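Long-range contact in NEQ263 (Nanoarchaeum equitans Kin4-M, PDB 5BN3), which probably binds ATP as the B-type subunit of an archaeal ATP synthase core complex, pairing with the alpha chain NeqA: residues B[67-79]-B[184-198]. Numbering follows the deposited sequence.
Sequences EDYIGGIFNGFGE and NSAIFISKADSSPIE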
loop_
_atom_site.group_PDB
_atom_site.type_symbol
_atom_site.label_atom_id
_atom_site.label_comp_id
_atom_site.label_asym_id
_atom_site.label_seq_id
_atom_site.Cartn_x
_atom_site.Cartn_y
_atom_site.Cartn_z
ATOM N N GLU B 67 25.710 -26.814 34.309
ATOM C CA GLU B 67 24.453 -27.537 34.436
ATOM C C GLU B 67 23.641 -27.025 35.620
ATOM O O GLU B 67 22.598 -27.586 35.951
ATOM C CB GLU B 67 24.702 -29.042 34.571
ATOM C CG GLU B 67 25.403 -29.667 33.377
ATOM C CD GLU B 67 25.156 -31.160 33.275
ATOM O OE1 GLU B 67 24.256 -31.663 33.982
ATOM O OE2 GLU B 67 25.852 -31.829 32.484
ATOM N N ASP B 68 24.125 -25.957 36.249
ATOM C CA ASP B 68 23.439 -25.349 37.386
ATOM C C ASP B 68 22.088 -24.745 36.999
ATOM O O ASP B 68 21.177 -24.672 37.824
ATOM C CB ASP B 68 24.322 -24.276 38.036
ATOM C CG ASP B 68 25.537 -24.859 38.739
ATOM O OD1 ASP B 68 25.557 -26.082 38.990
ATOM O OD2 ASP B 68 26.466 -24.085 39.055
ATOM N N TYR B 69 21.963 -24.311 35.746
ATOM C CA TYR B 69 20.724 -23.710 35.253
ATOM C C TYR B 69 19.568 -24.703 35.262
ATOM O O TYR B 69 18.407 -24.320 35.399
ATOM C CB TYR B 69 20.917 -23.166 33.833
ATOM C CG TYR B 69 21.822 -21.963 33.755
ATOM C CD1 TYR B 69 23.188 -22.111 33.591
ATOM C CD2 TYR B 69 21.311 -20.679 33.843
ATOM C CE1 TYR B 69 24.015 -21.020 33.520
ATOM C CE2 TYR B 69 22.135 -19.577 33.772
ATOM C CZ TYR B 69 23.487 -19.754 33.611
ATOM O OH TYR B 69 24.315 -18.661 33.539
ATOM N N ILE B 70 19.900 -25.980 35.111
ATOM C CA ILE B 70 18.896 -27.035 35.065
ATOM C C ILE B 70 18.141 -27.124 36.392
ATOM O O ILE B 70 18.745 -27.324 37.448
ATOM C CB ILE B 70 19.534 -28.396 34.718
ATOM C CG1 ILE B 70 20.354 -28.273 33.430
ATOM C CG2 ILE B 70 18.466 -29.466 34.572
ATOM C CD1 ILE B 70 21.049 -29.554 33.010
ATOM N N GLY B 71 16.823 -26.960 36.328
ATOM C CA GLY B 71 15.992 -26.948 37.519
ATOM C C GLY B 71 15.652 -25.542 37.973
ATOM O O GLY B 71 14.911 -25.353 38.941
ATOM N N GLY B 72 16.185 -24.549 37.266
ATOM C CA GLY B 72 16.010 -23.164 37.663
ATOM C C GLY B 72 15.193 -22.306 36.714
ATOM O O GLY B 72 14.927 -22.690 35.572
ATOM N N ILE B 73 14.794 -21.136 37.208
ATOM C CA ILE B 73 14.078 -20.130 36.430
ATOM C C ILE B 73 14.867 -18.822 36.462
ATOM O O ILE B 73 15.279 -18.359 37.529
ATOM C CB ILE B 73 12.663 -19.889 36.988
ATOM C CG1 ILE B 73 11.861 -21.194 36.971
ATOM C CG2 ILE B 73 11.941 -18.826 36.178
ATOM C CD1 ILE B 73 10.460 -21.059 37.531
ATOM N N PHE B 74 15.075 -18.230 35.290
ATOM C CA PHE B 74 15.950 -17.069 35.156
ATOM C C PHE B 74 15.279 -15.988 34.316
ATOM O O PHE B 74 14.299 -16.264 33.622
ATOM C CB PHE B 74 17.276 -17.493 34.507
ATOM C CG PHE B 74 17.948 -18.654 35.198
ATOM C CD1 PHE B 74 17.565 -19.962 34.927
ATOM C CD2 PHE B 74 18.965 -18.436 36.114
ATOM C CE1 PHE B 74 18.176 -21.027 35.567
ATOM C CE2 PHE B 74 19.582 -19.499 36.755
ATOM C CZ PHE B 74 19.186 -20.793 36.482
ATOM N N ASN B 75 15.791 -14.760 34.376
ATOM C CA ASN B 75 15.299 -13.718 33.475
ATOM C C ASN B 75 16.009 -13.776 32.123
ATOM O O ASN B 75 16.771 -14.707 31.859
ATOM C CB ASN B 75 15.384 -12.315 34.100
ATOM C CG ASN B 75 16.816 -11.860 34.361
ATOM O OD1 ASN B 75 17.781 -12.482 33.917
ATOM N ND2 ASN B 75 16.954 -10.752 35.082
ATOM N N GLY B 76 15.772 -12.779 31.275
ATOM C CA GLY B 76 16.361 -12.765 29.947
ATOM C C GLY B 76 17.870 -12.613 29.931
ATOM O O GLY B 76 18.517 -12.911 28.925
ATOM N N PHE B 77 18.437 -12.146 31.041
ATOM C CA PHE B 77 19.882 -11.970 31.135
ATOM C C PHE B 77 20.560 -13.205 31.727
ATOM O O PHE B 77 21.786 -13.261 31.831
ATOM C CB PHE B 77 20.216 -10.734 31.973
ATOM C CG PHE B 77 19.682 -9.451 31.401
ATOM C CD1 PHE B 77 20.223 -8.916 30.241
ATOM C CD2 PHE B 77 18.651 -8.769 32.031
ATOM C CE1 PHE B 77 19.739 -7.730 29.714
ATOM C CE2 PHE B 77 18.162 -7.582 31.509
ATOM C CZ PHE B 77 18.708 -7.063 30.348
ATOM N N GLY B 78 19.758 -14.192 32.114
ATOM C CA GLY B 78 20.290 -15.403 32.714
ATOM C C GLY B 78 20.473 -15.281 34.216
ATOM O O GLY B 78 21.083 -16.147 34.850
ATOM N N GLU B 79 19.950 -14.201 34.788
ATOM C CA GLU B 79 20.026 -13.985 36.229
ATOM C C GLU B 79 18.898 -14.734 36.920
ATOM O O GLU B 79 17.756 -14.701 36.462
ATOM C CB GLU B 79 19.944 -12.491 36.548
ATOM C CG GLU B 79 21.106 -11.679 35.994
ATOM C CD GLU B 79 20.781 -10.201 35.876
ATOM O OE1 GLU B 79 19.592 -9.839 36.008
ATOM O OE2 GLU B 79 21.712 -9.402 35.647
ATOM N N ASN B 184 14.342 -31.122 35.204
ATOM C CA ASN B 184 15.252 -31.218 34.069
ATOM C C ASN B 184 14.923 -30.164 33.017
ATOM O O ASN B 184 14.905 -30.440 31.815
ATOM C CB ASN B 184 15.227 -32.624 33.461
ATOM C CG ASN B 184 16.458 -32.919 32.622
ATOM O OD1 ASN B 184 17.435 -32.166 32.642
ATOM N ND2 ASN B 184 16.419 -34.023 31.885
ATOM N N SER B 185 14.668 -28.947 33.487
ATOM C CA SER B 185 14.372 -27.828 32.605
ATOM C C SER B 185 15.069 -26.558 33.072
ATOM O O SER B 185 15.296 -26.367 34.268
ATOM C CB SER B 185 12.863 -27.593 32.527
ATOM O OG SER B 185 12.201 -28.738 32.025
ATOM N N ALA B 186 15.418 -25.702 32.119
ATOM C CA ALA B 186 15.922 -24.369 32.422
ATOM C C ALA B 186 15.001 -23.369 31.743
ATOM O O ALA B 186 14.761 -23.464 30.538
ATOM C CB ALA B 186 17.346 -24.205 31.932
ATOM N N ILE B 187 14.478 -22.420 32.511
ATOM C CA ILE B 187 13.488 -21.484 31.991
ATOM C C ILE B 187 13.988 -20.041 32.022
ATOM O O ILE B 187 14.446 -19.550 33.057
ATOM C CB ILE B 187 12.155 -21.612 32.761
ATOM C CG1 ILE B 187 11.599 -23.032 32.601
ATOM C CG2 ILE B 187 11.142 -20.598 32.267
ATOM C CD1 ILE B 187 10.359 -23.311 33.424
ATOM N N PHE B 188 13.906 -19.369 30.876
ATOM C CA PHE B 188 14.353 -17.984 30.763
ATOM C C PHE B 188 13.184 -17.094 30.359
ATOM O O PHE B 188 12.540 -17.324 29.334
ATOM C CB PHE B 188 15.501 -17.876 29.756
ATOM C CG PHE B 188 16.719 -18.668 30.145
ATOM C CD1 PHE B 188 16.852 -19.997 29.768
ATOM C CD2 PHE B 188 17.727 -18.086 30.899
ATOM C CE1 PHE B 188 17.971 -20.730 30.133
ATOM C CE2 PHE B 188 18.849 -18.811 31.266
ATOM C CZ PHE B 188 18.972 -20.135 30.883
ATOM N N ILE B 189 12.910 -16.082 31.177
ATOM C CA ILE B 189 11.716 -15.261 31.007
ATOM C C ILE B 189 12.031 -13.770 30.945
ATOM O O ILE B 189 12.637 -13.220 31.863
ATOM C CB ILE B 189 10.721 -15.498 32.167
ATOM C CG1 ILE B 189 10.294 -16.968 32.213
ATOM C CG2 ILE B 189 9.505 -14.594 32.029
ATOM C CD1 ILE B 189 9.549 -17.352 33.475
ATOM N N SER B 190 11.624 -13.120 29.858
ATOM C CA SER B 190 11.593 -11.661 29.818
ATOM C C SER B 190 10.136 -11.219 29.757
ATOM O O SER B 190 9.388 -11.654 28.877
ATOM C CB SER B 190 12.376 -11.114 28.622
ATOM O OG SER B 190 11.937 -11.686 27.404
ATOM N N LYS B 191 9.729 -10.370 30.697
ATOM C CA LYS B 191 8.338 -9.926 30.776
ATOM C C LYS B 191 7.951 -9.014 29.614
ATOM O O LYS B 191 8.812 -8.412 28.974
ATOM C CB LYS B 191 8.071 -9.233 32.116
ATOM C CG LYS B 191 8.341 -10.120 33.325
ATOM C CD LYS B 191 8.057 -9.397 34.633
ATOM C CE LYS B 191 8.446 -10.254 35.829
ATOM N NZ LYS B 191 7.752 -11.569 35.829
ATOM N N ALA B 192 6.650 -8.915 29.351
ATOM C CA ALA B 192 6.139 -8.129 28.229
ATOM C C ALA B 192 6.521 -6.651 28.296
ATOM O O ALA B 192 6.687 -6.001 27.261
ATOM C CB ALA B 192 4.631 -8.283 28.125
ATOM N N ASP B 193 6.654 -6.121 29.509
ATOM C CA ASP B 193 6.975 -4.705 29.683
ATOM C C ASP B 193 8.453 -4.461 29.998
ATOM O O ASP B 193 8.827 -3.381 30.456
ATOM C CB ASP B 193 6.089 -4.078 30.767
ATOM C CG ASP B 193 6.339 -4.669 32.142
ATOM O OD1 ASP B 193 6.873 -5.795 32.228
ATOM O OD2 ASP B 193 5.995 -4.006 33.145
ATOM N N SER B 194 9.290 -5.460 29.736
ATOM C CA SER B 194 10.721 -5.349 30.008
ATOM C C SER B 194 11.456 -4.554 28.929
ATOM O O SER B 194 10.904 -4.279 27.860
ATOM C CB SER B 194 11.348 -6.737 30.159
ATOM O OG SER B 194 11.258 -7.475 28.954
ATOM N N SER B 195 12.697 -4.175 29.221
ATOM C CA SER B 195 13.545 -3.488 28.251
ATOM C C SER B 195 13.736 -4.366 27.019
ATOM O O SER B 195 13.820 -5.592 27.137
ATOM C CB SER B 195 14.904 -3.164 28.879
ATOM O OG SER B 195 15.801 -2.634 27.919
ATOM N N PRO B 196 13.795 -3.746 25.830
ATOM C CA PRO B 196 13.961 -4.533 24.605
ATOM C C PRO B 196 15.276 -5.308 24.578
ATOM O O PRO B 196 15.338 -6.346 23.921
ATOM C CB PRO B 196 13.934 -3.475 23.491
ATOM C CG PRO B 196 14.262 -2.188 24.168
ATOM C CD PRO B 196 13.689 -2.304 25.550
ATOM N N ILE B 197 16.301 -4.823 25.274
ATOM C CA ILE B 197 17.576 -5.535 25.331
ATOM C C ILE B 197 17.449 -6.875 26.072
ATOM O O ILE B 197 18.111 -7.849 25.714
ATOM C CB ILE B 197 18.709 -4.659 25.940
ATOM C CG1 ILE B 197 20.081 -5.294 25.708
ATOM C CG2 ILE B 197 18.492 -4.430 27.426
ATOM C CD1 ILE B 197 20.552 -5.210 24.281
ATOM N N GLU B 198 16.589 -6.936 27.087
ATOM C CA GLU B 198 16.373 -8.193 27.800
ATOM C C GLU B 198 15.620 -9.187 26.920
ATOM O O GLU B 198 15.872 -10.394 26.966
ATOM C CB GLU B 198 15.609 -7.974 29.112
ATOM C CG GLU B 198 15.392 -9.272 29.887
ATOM C CD GLU B 198 14.674 -9.090 31.210
ATOM O OE1 GLU B 198 14.497 -7.936 31.658
ATOM O OE2 GLU B 198 14.286 -10.117 31.807
HETATM O O HOH W 1 13.229 -24.907 35.859
#
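Glu198 reaches the 75-78 turn on a fully extended side chain, CG opposite the backbone N (chi1 -179°), while Phe77 turns its CG away from its own carbonyl carbon (chi1 -61°) and lays one ring face against Glu198 CG in a CH-pi contact. At the end of the same Glu198 side chain, OE2 accepts the N-H of Gly76 (N to OE2 3.1 Å) on its anti side, and Ile197 CG2 meets the edge of the Phe77 ring. Asn75 OD1 accepts from Phe77 N (3.0 Å), an Asx turn, and also from Glu79 N (2.9 Å), the two donors lying on opposite sides of the amide plane; Asn75 ND2 donates almost straight to Glu79 OE1. Shortening Asn75 to an alanine removes the amide, and would probably leave Phe77 N, Glu79 N and Glu79 OE1 without this partner and the turn that presents Gly76 to Glu198 less firmly set. Upstream, Phe74 N bonds to Ile187 O at 2.7 Å, and Ile189 N to Phe74 O at 2.8 Å. The rings of Phe74 and Phe188 lie at 24° and scarcely overlap; Tyr69 CD2 joins this aromatic cluster 3.8 Å from Phe188 CZ. Strand 73-75 adds in parallel to 185-190, which on its other side pairs with 156-162 in the mixed sheet of the nucleotide-binding domain. Helix 196-215 packs on Tyr69 and Phe188, whereas helix 166-178 covers Ile73, Ile187 and Ile189 on the other face.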